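Local coordinates for protein exotoxin type A (Streptococcus pyogenes phage T12, PDB 1FNU) that probably acts as a secreted superantigen toxin of the staphylococcal and streptococcal family, the erythrogenic toxin associated with scarlet fever, at residues Y79-C87 with T193-Y201; K115-D124 with N209-T220. One frame throughout, in Å; residues are numbered along the deposited sequence.

Contact 1 (79-87 with 193-201) joins the chain leaving a strand of the OB-fold part of this superantigen to a short helix from the beta-grasp half of the sequence, consistent with a contact between the two domains. Contact 2 (115-124 with 209-220) is internal to the beta-grasp domain and pairs two strands of its mixed sheet. The centres of contact 1 and contact 2 are 23 Å apart; the nearest atoms of contact 1 and contact 2 are about 11 Å apart, so they do not touch. Along the chain their segments alternate, and in space they lie on opposite sides of the chain's centre, the centre of contact 1 about 9 Å and that of contact 2 about 15 Å from it.

Contact 1: residues Y79-C87 with T193-Y201; sequences YGVEYYHLC and TQSKYLMIY
The backbones of Tyr83 and Gln194 come within 6.7 Å at their CA atoms, while those of Val81 and Leu198 are 8.0 Å apart, spacings that point to side-chain packing and not strand pairing. Segment 79-87 runs off strand 75-80 of the OB-fold domain into a type II beta turn from Tyr84 to Cys87; segment 193-201, from the beta-grasp half of the sequence, forms the short helix 194-197 and a following 3-10 turn, consistent with a contact between the two domains.

The Tyr83 ring turns one face to the first turn of the helix, at Ser195. Ser195 CA stands 4.1 Å from the ring centroid and only 6° off its normal, a CH-pi contact over the face, and Ser195 CB lies above the CE2 side of the same ring. With CG held between the backbone N and carbonyl carbon (chi1 68°), the Tyr83 ring is swung so that its face meets Ser195. Ser195 OG turns to Tyr100 of strand 96-105 for its hydrogen bond. Further along, Leu198 divides its methyls: CD1 approaches Tyr83 CD1, whereas CD2 lies 3.9 Å from Val81 CG1, the two side chains crossing at about a right angle. The other Val81 methyl, CG2, reaches Tyr201 CE2, and helix 19-26 adds Leu24 against Val81.

At the opposite end Leu86 CD1 meets Thr193 CG2 at 4.1 Å. Thr193 is the N-cap residue: its OG1 accepts from Lys196 N. His85 ND1 bonds Glu94 of a second subunit, whose other carboxylate oxygen accepts from Gln194 N, so a neighbouring subunit bonds to both segments here. A water bridges the segments, donating to His85 O at 2.8 Å and accepting from Ser195 N at 3.0 Å.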
loop_
_atom_site.group_PDB
_atom_site.type_symbol
_atom_site.label_atom_id
_atom_site.label_comp_id
_atom_site.label_asym_id
_atom_site.label_seq_id
_atom_site.Cartn_x
_atom_site.Cartn_y
_atom_site.Cartn_z
ATOM N N TYR A 79 -7.196 8.742 -23.569
ATOM C CA TYR A 79 -8.411 9.453 -23.097
ATOM C C TYR A 79 -8.953 8.523 -22.004
ATOM O O TYR A 79 -9.458 7.471 -22.297
ATOM C CB TYR A 79 -9.401 9.597 -24.243
ATOM C CG TYR A 79 -10.544 10.481 -23.858
ATOM C CD1 TYR A 79 -11.420 10.106 -22.800
ATOM C CD2 TYR A 79 -10.767 11.695 -24.492
ATOM C CE1 TYR A 79 -12.492 10.946 -22.397
ATOM C CE2 TYR A 79 -11.876 12.552 -24.068
ATOM C CZ TYR A 79 -12.707 12.143 -23.023
ATOM O OH TYR A 79 -13.738 12.929 -22.565
ATOM N N GLY A 80 -8.807 8.862 -20.740
ATOM C CA GLY A 80 -9.227 7.879 -19.742
ATOM C C GLY A 80 -9.807 8.493 -18.465
ATOM O O GLY A 80 -9.602 9.683 -18.205
ATOM N N VAL A 81 -10.525 7.635 -17.718
ATOM C CA VAL A 81 -11.169 7.994 -16.439
ATOM C C VAL A 81 -10.126 7.560 -15.392
ATOM O O VAL A 81 -9.912 6.386 -15.222
ATOM C CB VAL A 81 -12.511 7.164 -16.293
ATOM C CG1 VAL A 81 -13.226 7.452 -14.919
ATOM C CG2 VAL A 81 -13.407 7.485 -17.512
ATOM N N GLU A 82 -9.467 8.492 -14.740
ATOM C CA GLU A 82 -8.437 8.123 -13.814
ATOM C C GLU A 82 -8.841 7.921 -12.352
ATOM O O GLU A 82 -9.857 8.463 -11.929
ATOM C CB GLU A 82 -7.267 9.117 -13.863
ATOM C CG GLU A 82 -7.464 10.392 -13.159
ATOM C CD GLU A 82 -8.631 11.249 -13.652
ATOM O OE1 GLU A 82 -9.342 10.991 -14.650
ATOM O OE2 GLU A 82 -8.856 12.277 -13.060
ATOM N N TYR A 83 -8.022 7.126 -11.659
ATOM C CA TYR A 83 -8.128 6.856 -10.223
ATOM C C TYR A 83 -6.748 6.989 -9.594
ATOM O O TYR A 83 -5.687 6.823 -10.243
ATOM C CB TYR A 83 -8.668 5.452 -9.884
ATOM C CG TYR A 83 -7.754 4.305 -10.234
ATOM C CD1 TYR A 83 -7.741 3.785 -11.532
ATOM C CD2 TYR A 83 -6.920 3.728 -9.291
ATOM C CE1 TYR A 83 -6.898 2.687 -11.900
ATOM C CE2 TYR A 83 -6.060 2.586 -9.652
ATOM C CZ TYR A 83 -6.082 2.104 -10.968
ATOM O OH TYR A 83 -5.290 1.033 -11.296
ATOM N N TYR A 84 -6.794 7.282 -8.294
ATOM C CA TYR A 84 -5.623 7.513 -7.459
ATOM C C TYR A 84 -5.434 6.446 -6.383
ATOM O O TYR A 84 -4.320 5.915 -6.198
ATOM C CB TYR A 84 -5.789 8.911 -6.792
ATOM C CG TYR A 84 -5.843 9.998 -7.839
ATOM C CD1 TYR A 84 -4.672 10.420 -8.439
ATOM C CD2 TYR A 84 -7.036 10.542 -8.282
ATOM C CE1 TYR A 84 -4.659 11.315 -9.411
ATOM C CE2 TYR A 84 -7.018 11.487 -9.325
ATOM C CZ TYR A 84 -5.804 11.841 -9.850
ATOM O OH TYR A 84 -5.649 12.802 -10.826
ATOM N N HIS A 85 -6.517 6.194 -5.663
ATOM C CA HIS A 85 -6.524 5.168 -4.591
ATOM C C HIS A 85 -6.154 3.807 -5.204
ATOM O O HIS A 85 -6.860 3.364 -6.150
ATOM C CB HIS A 85 -7.889 5.064 -3.988
ATOM C CG HIS A 85 -7.914 4.137 -2.805
ATOM N ND1 HIS A 85 -8.871 3.160 -2.662
ATOM C CD2 HIS A 85 -7.052 3.976 -1.768
ATOM C CE1 HIS A 85 -8.602 2.424 -1.593
ATOM N NE2 HIS A 85 -7.503 2.887 -1.034
ATOM N N LEU A 86 -5.087 3.172 -4.680
ATOM C CA LEU A 86 -4.538 1.876 -5.139
ATOM C C LEU A 86 -3.912 1.935 -6.580
ATOM O O LEU A 86 -3.822 0.933 -7.296
ATOM C CB LEU A 86 -5.581 0.759 -5.135
ATOM C CG LEU A 86 -6.320 0.654 -3.797
ATOM C CD1 LEU A 86 -7.384 -0.468 -3.830
ATOM C CD2 LEU A 86 -5.183 0.427 -2.670
ATOM N N CYS A 87 -3.473 3.126 -6.966
ATOM C CA CYS A 87 -2.794 3.290 -8.243
ATOM C C CYS A 87 -1.312 3.128 -7.913
ATOM O O CYS A 87 -0.770 3.846 -7.103
ATOM C CB CYS A 87 -3.011 4.722 -8.790
ATOM S SG CYS A 87 -1.929 5.228 -10.210
ATOM N N THR A 193 -14.078 -1.112 -5.303
ATOM C CA THR A 193 -13.055 -0.072 -5.340
ATOM C C THR A 193 -13.082 0.418 -6.771
ATOM O O THR A 193 -13.430 -0.333 -7.744
ATOM C CB THR A 193 -11.566 -0.575 -5.060
ATOM O OG1 THR A 193 -11.234 -1.572 -6.025
ATOM C CG2 THR A 193 -11.405 -1.076 -3.668
ATOM N N GLN A 194 -12.689 1.667 -6.915
ATOM C CA GLN A 194 -12.630 2.309 -8.231
ATOM C C GLN A 194 -11.698 1.518 -9.211
ATOM O O GLN A 194 -11.997 1.322 -10.432
ATOM C CB GLN A 194 -12.134 3.752 -8.033
ATOM C CG GLN A 194 -13.156 4.700 -7.463
ATOM C CD GLN A 194 -12.495 6.023 -7.017
ATOM O OE1 GLN A 194 -13.106 7.121 -6.992
ATOM N NE2 GLN A 194 -11.224 5.915 -6.651
ATOM N N SER A 195 -10.599 1.033 -8.651
ATOM C CA SER A 195 -9.600 0.289 -9.402
ATOM C C SER A 195 -10.203 -0.981 -10.038
ATOM O O SER A 195 -9.891 -1.302 -11.181
ATOM C CB SER A 195 -8.445 -0.122 -8.474
ATOM O OG SER A 195 -7.492 -0.884 -9.189
ATOM N N LYS A 196 -10.978 -1.724 -9.256
ATOM C CA LYS A 196 -11.602 -2.939 -9.750
ATOM C C LYS A 196 -12.734 -2.672 -10.795
ATOM O O LYS A 196 -12.766 -3.308 -11.849
ATOM C CB LYS A 196 -12.135 -3.793 -8.587
ATOM C CG LYS A 196 -13.581 -3.362 -8.203
ATOM C CD LYS A 196 -14.505 -4.261 -7.205
ATOM C CE LYS A 196 -14.599 -5.799 -7.600
ATOM N NZ LYS A 196 -15.202 -6.186 -9.021
ATOM N N TYR A 197 -13.556 -1.655 -10.527
ATOM C CA TYR A 197 -14.668 -1.228 -11.344
ATOM C C TYR A 197 -14.169 -0.778 -12.715
ATOM O O TYR A 197 -14.776 -1.123 -13.749
ATOM C CB TYR A 197 -15.388 0.007 -10.759
ATOM C CG TYR A 197 -16.549 0.466 -11.629
ATOM C CD1 TYR A 197 -17.684 -0.340 -11.776
ATOM C CD2 TYR A 197 -16.425 1.600 -12.453
ATOM C CE1 TYR A 197 -18.638 -0.068 -12.717
ATOM C CE2 TYR A 197 -17.377 1.878 -13.390
ATOM C CZ TYR A 197 -18.480 1.031 -13.526
ATOM O OH TYR A 197 -19.436 1.308 -14.488
ATOM N N LEU A 198 -13.056 -0.031 -12.749
ATOM C CA LEU A 198 -12.600 0.539 -14.017
ATOM C C LEU A 198 -11.996 -0.453 -15.040
ATOM O O LEU A 198 -11.716 -0.104 -16.210
ATOM C CB LEU A 198 -11.681 1.765 -13.703
ATOM C CG LEU A 198 -12.453 3.016 -13.149
ATOM C CD1 LEU A 198 -11.494 4.100 -12.714
ATOM C CD2 LEU A 198 -13.365 3.599 -14.291
ATOM N N MET A 199 -11.884 -1.697 -14.601
ATOM C CA MET A 199 -11.365 -2.761 -15.412
ATOM C C MET A 199 -12.359 -2.988 -16.547
ATOM O O MET A 199 -12.019 -3.696 -17.450
ATOM C CB MET A 199 -11.089 -4.021 -14.573
ATOM C CG MET A 199 -9.849 -3.851 -13.647
ATOM S SD MET A 199 -9.568 -5.259 -12.479
ATOM C CE MET A 199 -9.042 -6.465 -13.485
ATOM N N ILE A 200 -13.548 -2.377 -16.548
ATOM C CA ILE A 200 -14.373 -2.533 -17.770
ATOM C C ILE A 200 -13.665 -1.910 -19.002
ATOM O O ILE A 200 -14.037 -2.189 -20.150
ATOM C CB ILE A 200 -15.784 -1.859 -17.614
ATOM C CG1 ILE A 200 -15.577 -0.410 -17.166
ATOM C CG2 ILE A 200 -16.678 -2.773 -16.670
ATOM C CD1 ILE A 200 -16.758 0.521 -17.293
ATOM N N TYR A 201 -12.635 -1.091 -18.782
ATOM C CA TYR A 201 -11.885 -0.447 -19.881
ATOM C C TYR A 201 -10.533 -1.071 -20.200
ATOM O O TYR A 201 -9.766 -0.605 -21.110
ATOM C CB TYR A 201 -11.584 1.019 -19.536
ATOM C CG TYR A 201 -12.799 1.778 -19.259
ATOM C CD1 TYR A 201 -13.934 1.615 -20.056
ATOM C CD2 TYR A 201 -12.831 2.709 -18.194
ATOM C CE1 TYR A 201 -15.072 2.379 -19.807
ATOM C CE2 TYR A 201 -13.941 3.472 -17.939
ATOM C CZ TYR A 201 -15.061 3.323 -18.740
ATOM O OH TYR A 201 -16.139 4.125 -18.450
HETATM O O HOH W 1 -9.441 2.187 -6.149
#

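Contact 2: residues K115-D124 with N209-T220. Unlike the reference sequence in segment 209-220: Asn209 (reference Ser), Lys210 (reference Asn).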
loop_
_atom_site.group_PDB
_atom_site.type_symbol
_atom_site.label_atom_id
_atom_site.label_comp_id
_atom_site.label_asym_id
_atom_site.label_seq_id
_atom_site.Cartn_x
_atom_site.Cartn_y
_atom_site.Cartn_z
ATOM N N LYS A 115 -16.963 13.962 -35.036
ATOM C CA LYS A 115 -18.026 13.093 -35.486
ATOM C C LYS A 115 -19.055 13.299 -34.387
ATOM O O LYS A 115 -18.707 13.380 -33.208
ATOM C CB LYS A 115 -17.542 11.630 -35.562
ATOM C CG LYS A 115 -18.250 10.774 -36.602
ATOM C CD LYS A 115 -19.704 10.528 -36.214
ATOM C CE LYS A 115 -20.693 10.613 -37.395
ATOM N NZ LYS A 115 -20.870 9.474 -38.331
ATOM N N LYS A 116 -20.302 13.501 -34.762
ATOM C CA LYS A 116 -21.315 13.700 -33.759
ATOM C C LYS A 116 -22.042 12.374 -33.652
ATOM O O LYS A 116 -22.423 11.778 -34.646
ATOM C CB LYS A 116 -22.275 14.874 -34.125
ATOM C CG LYS A 116 -21.698 16.299 -33.804
ATOM C CD LYS A 116 -22.748 17.456 -33.623
ATOM C CE LYS A 116 -23.393 17.961 -34.957
ATOM N NZ LYS A 116 -24.591 18.921 -34.762
ATOM N N ILE A 117 -22.218 11.873 -32.440
ATOM C CA ILE A 117 -22.918 10.605 -32.333
ATOM C C ILE A 117 -24.157 10.772 -31.470
ATOM O O ILE A 117 -24.093 11.251 -30.321
ATOM C CB ILE A 117 -21.976 9.521 -31.764
ATOM C CG1 ILE A 117 -20.695 9.471 -32.627
ATOM C CG2 ILE A 117 -22.690 8.197 -31.683
ATOM C CD1 ILE A 117 -19.717 8.437 -32.159
ATOM N N VAL A 118 -25.300 10.416 -32.031
ATOM C CA VAL A 118 -26.559 10.532 -31.304
ATOM C C VAL A 118 -26.706 9.396 -30.290
ATOM O O VAL A 118 -26.501 8.219 -30.619
ATOM C CB VAL A 118 -27.731 10.590 -32.308
ATOM C CG1 VAL A 118 -28.991 10.004 -31.716
ATOM C CG2 VAL A 118 -27.916 12.060 -32.729
ATOM N N VAL A 119 -27.008 9.761 -29.034
ATOM C CA VAL A 119 -27.133 8.762 -27.973
ATOM C C VAL A 119 -28.578 8.537 -27.602
ATOM O O VAL A 119 -29.242 9.452 -27.160
ATOM C CB VAL A 119 -26.300 9.193 -26.701
ATOM C CG1 VAL A 119 -26.494 8.204 -25.580
ATOM C CG2 VAL A 119 -24.811 9.317 -27.057
ATOM N N LYS A 120 -29.041 7.306 -27.783
ATOM C CA LYS A 120 -30.406 6.918 -27.497
ATOM C C LYS A 120 -30.628 6.463 -26.083
ATOM O O LYS A 120 -30.176 5.392 -25.716
ATOM C CB LYS A 120 -30.854 5.802 -28.429
ATOM C CG LYS A 120 -31.335 6.290 -29.833
ATOM C CD LYS A 120 -31.763 5.074 -30.683
ATOM C CE LYS A 120 -31.534 5.273 -32.198
ATOM N NZ LYS A 120 -31.259 3.912 -32.873
ATOM N N VAL A 121 -31.361 7.256 -25.307
ATOM C CA VAL A 121 -31.640 6.867 -23.945
ATOM C C VAL A 121 -33.078 6.413 -23.709
ATOM O O VAL A 121 -34.027 7.109 -24.088
ATOM C CB VAL A 121 -31.353 8.027 -22.951
ATOM C CG1 VAL A 121 -31.590 7.539 -21.516
ATOM C CG2 VAL A 121 -29.907 8.543 -23.096
ATOM N N SER A 122 -33.226 5.230 -23.092
ATOM C CA SER A 122 -34.524 4.677 -22.690
ATOM C C SER A 122 -34.520 4.709 -21.179
ATOM O O SER A 122 -33.475 4.531 -20.569
ATOM C CB SER A 122 -34.700 3.213 -23.065
ATOM O OG SER A 122 -34.679 3.056 -24.457
ATOM N N ILE A 123 -35.679 4.935 -20.568
ATOM C CA ILE A 123 -35.795 4.935 -19.096
ATOM C C ILE A 123 -37.063 4.169 -18.827
ATOM O O ILE A 123 -38.122 4.568 -19.266
ATOM C CB ILE A 123 -36.041 6.297 -18.502
ATOM C CG1 ILE A 123 -35.006 7.284 -18.983
ATOM C CG2 ILE A 123 -36.062 6.178 -16.982
ATOM C CD1 ILE A 123 -35.240 8.588 -18.431
ATOM N N ASP A 124 -36.950 3.104 -18.061
ATOM C CA ASP A 124 -38.067 2.260 -17.770
ATOM C C ASP A 124 -38.800 1.862 -19.075
ATOM O O ASP A 124 -40.034 1.853 -19.123
ATOM C CB ASP A 124 -39.017 2.955 -16.795
ATOM C CG ASP A 124 -38.361 3.236 -15.426
ATOM O OD1 ASP A 124 -37.666 2.347 -14.892
ATOM O OD2 ASP A 124 -38.558 4.362 -14.913
ATOM N N ASN A 209 -16.013 5.395 -35.027
ATOM C CA ASN A 209 -17.099 6.257 -34.636
ATOM C C ASN A 209 -18.115 6.666 -35.684
ATOM O O ASN A 209 -19.159 7.193 -35.308
ATOM C CB ASN A 209 -16.577 7.510 -33.982
ATOM C CG ASN A 209 -15.627 8.195 -34.818
ATOM O OD1 ASN A 209 -14.986 7.568 -35.600
ATOM N ND2 ASN A 209 -15.477 9.492 -34.650
ATOM N N LYS A 210 -17.845 6.421 -36.971
ATOM C CA LYS A 210 -18.792 6.820 -38.005
ATOM C C LYS A 210 -19.874 5.777 -38.013
ATOM O O LYS A 210 -21.032 6.095 -38.220
ATOM C CB LYS A 210 -18.151 6.831 -39.425
ATOM C CG LYS A 210 -18.977 7.628 -40.515
ATOM C CD LYS A 210 -18.898 9.124 -40.192
ATOM C CE LYS A 210 -17.391 9.615 -40.200
ATOM N NZ LYS A 210 -17.007 10.985 -39.571
ATOM N N THR A 211 -19.520 4.528 -37.779
ATOM C CA THR A 211 -20.540 3.481 -37.834
ATOM C C THR A 211 -20.922 2.691 -36.588
ATOM O O THR A 211 -21.446 1.566 -36.691
ATOM C CB THR A 211 -20.196 2.451 -38.897
ATOM O OG1 THR A 211 -19.074 1.659 -38.460
ATOM C CG2 THR A 211 -19.893 3.166 -40.213
ATOM N N SER A 212 -20.724 3.265 -35.415
ATOM C CA SER A 212 -21.096 2.540 -34.204
ATOM C C SER A 212 -22.253 3.290 -33.516
ATOM O O SER A 212 -22.297 4.503 -33.516
ATOM C CB SER A 212 -19.866 2.446 -33.286
ATOM O OG SER A 212 -18.828 1.683 -33.860
ATOM N N GLN A 213 -23.215 2.569 -32.963
ATOM C CA GLN A 213 -24.329 3.238 -32.259
ATOM C C GLN A 213 -24.310 3.078 -30.702
ATOM O O GLN A 213 -23.951 2.008 -30.174
ATOM C CB GLN A 213 -25.644 2.716 -32.800
ATOM C CG GLN A 213 -26.168 3.540 -33.913
ATOM C CD GLN A 213 -27.256 2.780 -34.649
ATOM O OE1 GLN A 213 -27.092 2.389 -35.836
ATOM N NE2 GLN A 213 -28.369 2.509 -33.938
ATOM N N ILE A 214 -24.712 4.145 -30.001
ATOM C CA ILE A 214 -24.725 4.113 -28.534
ATOM C C ILE A 214 -26.151 4.144 -28.085
ATOM O O ILE A 214 -26.935 4.975 -28.525
ATOM C CB ILE A 214 -24.059 5.332 -27.928
ATOM C CG1 ILE A 214 -22.622 5.500 -28.480
ATOM C CG2 ILE A 214 -24.067 5.162 -26.429
ATOM C CD1 ILE A 214 -21.964 6.911 -28.188
ATOM N N GLU A 215 -26.471 3.230 -27.204
ATOM C CA GLU A 215 -27.787 3.089 -26.629
ATOM C C GLU A 215 -27.688 2.982 -25.105
ATOM O O GLU A 215 -26.911 2.170 -24.567
ATOM C CB GLU A 215 -28.410 1.818 -27.176
ATOM C CG GLU A 215 -29.260 2.084 -28.413
ATOM C CD GLU A 215 -29.655 0.822 -29.060
ATOM O OE1 GLU A 215 -29.810 -0.194 -28.347
ATOM O OE2 GLU A 215 -29.826 0.848 -30.305
ATOM N N VAL A 216 -28.478 3.806 -24.424
ATOM C CA VAL A 216 -28.518 3.803 -22.971
ATOM C C VAL A 216 -29.851 3.351 -22.354
ATOM O O VAL A 216 -30.881 3.970 -22.642
ATOM C CB VAL A 216 -28.211 5.200 -22.421
ATOM C CG1 VAL A 216 -28.462 5.208 -20.953
ATOM C CG2 VAL A 216 -26.771 5.559 -22.682
ATOM N N TYR A 217 -29.794 2.345 -21.449
ATOM C CA TYR A 217 -30.982 1.784 -20.723
ATOM C C TYR A 217 -30.982 1.959 -19.187
ATOM O O TYR A 217 -30.177 1.333 -18.480
ATOM C CB TYR A 217 -31.126 0.296 -21.010
ATOM C CG TYR A 217 -31.317 -0.012 -22.466
ATOM C CD1 TYR A 217 -30.206 -0.181 -23.321
ATOM C CD2 TYR A 217 -32.609 -0.049 -23.026
ATOM C CE1 TYR A 217 -30.386 -0.372 -24.700
ATOM C CE2 TYR A 217 -32.798 -0.234 -24.397
ATOM C CZ TYR A 217 -31.681 -0.386 -25.227
ATOM O OH TYR A 217 -31.846 -0.446 -26.596
ATOM N N LEU A 218 -31.916 2.736 -18.670
ATOM C CA LEU A 218 -32.003 3.014 -17.234
ATOM C C LEU A 218 -33.358 2.629 -16.627
ATOM O O LEU A 218 -34.398 2.669 -17.330
ATOM C CB LEU A 218 -31.819 4.509 -16.996
ATOM C CG LEU A 218 -30.623 5.263 -17.551
ATOM C CD1 LEU A 218 -30.862 6.786 -17.354
ATOM C CD2 LEU A 218 -29.300 4.799 -16.827
ATOM N N THR A 219 -33.364 2.252 -15.342
ATOM C CA THR A 219 -34.615 1.935 -14.645
ATOM C C THR A 219 -34.524 2.767 -13.382
ATOM O O THR A 219 -33.429 3.147 -12.950
ATOM C CB THR A 219 -34.814 0.425 -14.256
ATOM O OG1 THR A 219 -33.841 0.030 -13.293
ATOM C CG2 THR A 219 -34.696 -0.482 -15.444
ATOM N N THR A 220 -35.688 3.110 -12.862
ATOM C CA THR A 220 -35.850 3.883 -11.643
ATOM C C THR A 220 -36.340 2.785 -10.662
ATOM O O THR A 220 -36.686 1.700 -11.139
ATOM C CB THR A 220 -36.893 5.075 -11.855
ATOM O OG1 THR A 220 -38.199 4.597 -12.243
ATOM C CG2 THR A 220 -36.418 5.988 -12.954
HETATM O O HOH W 2 -25.982 6.054 -32.037
#
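Ile214 packs obliquely against Val119 where two parallel strands, 115-123 and 212-219, run next to each other inside the mixed sheet of the beta-grasp domain; the strand axes approach to 4.6 Å with 20° between their directions. Strand 126-135 flanks the first and strand 169-176 the second, so both are interior strands.

The Ile214 side chain can be followed outward. CB lies against Val119 CG2, and the CG2 branch faces Val119 CG1 at 4.0 Å. With chi1 at -55°, CG1 is anti to the carbonyl carbon and heads toward Ile117, whose CG2 it approaches. Its terminal CD1 touches two methyls that lie roughly at right angles to each other as seen from it, Ile117 CG2 at 3.8 Å and Val119 CG2 at 3.9 Å. Ile133, Ile172 and Phe174 of the flanking strands also touch this side chain. On the same face Val216 CG2 continues the apolar row to Val119 CG1, and Val216 CB meets Val121 CG2, the two valines lying side by side and pointing the same way. The other face carries Lys120, Ser122, Glu215 and Tyr217; there the Tyr217 hydroxyl donates to Glu215 OE1 from above the carboxylate plane.

Backbone bonds hold the register from Lys120 beside Glu215 to Ile123 beside Leu218: Lys120 and Ser122 each donate to the second strand and accept from it. Ser122 N to Val216 O is a straight one, 2.7 Å long, and the ladder ends with Asp124 N donating to Leu218 O. Before the ladder becomes regular, a water links the strands, donating to Val118 O and accepting from Ile214 N.

Past the last rung, the Asp124 carboxylate clasps Thr220 with both oxygens, each met on its syn side: Thr220 N donates to Asp124 OD1 at 2.9 Å, and Thr220 OG1 donates to Asp124 OD2 at 2.7 Å.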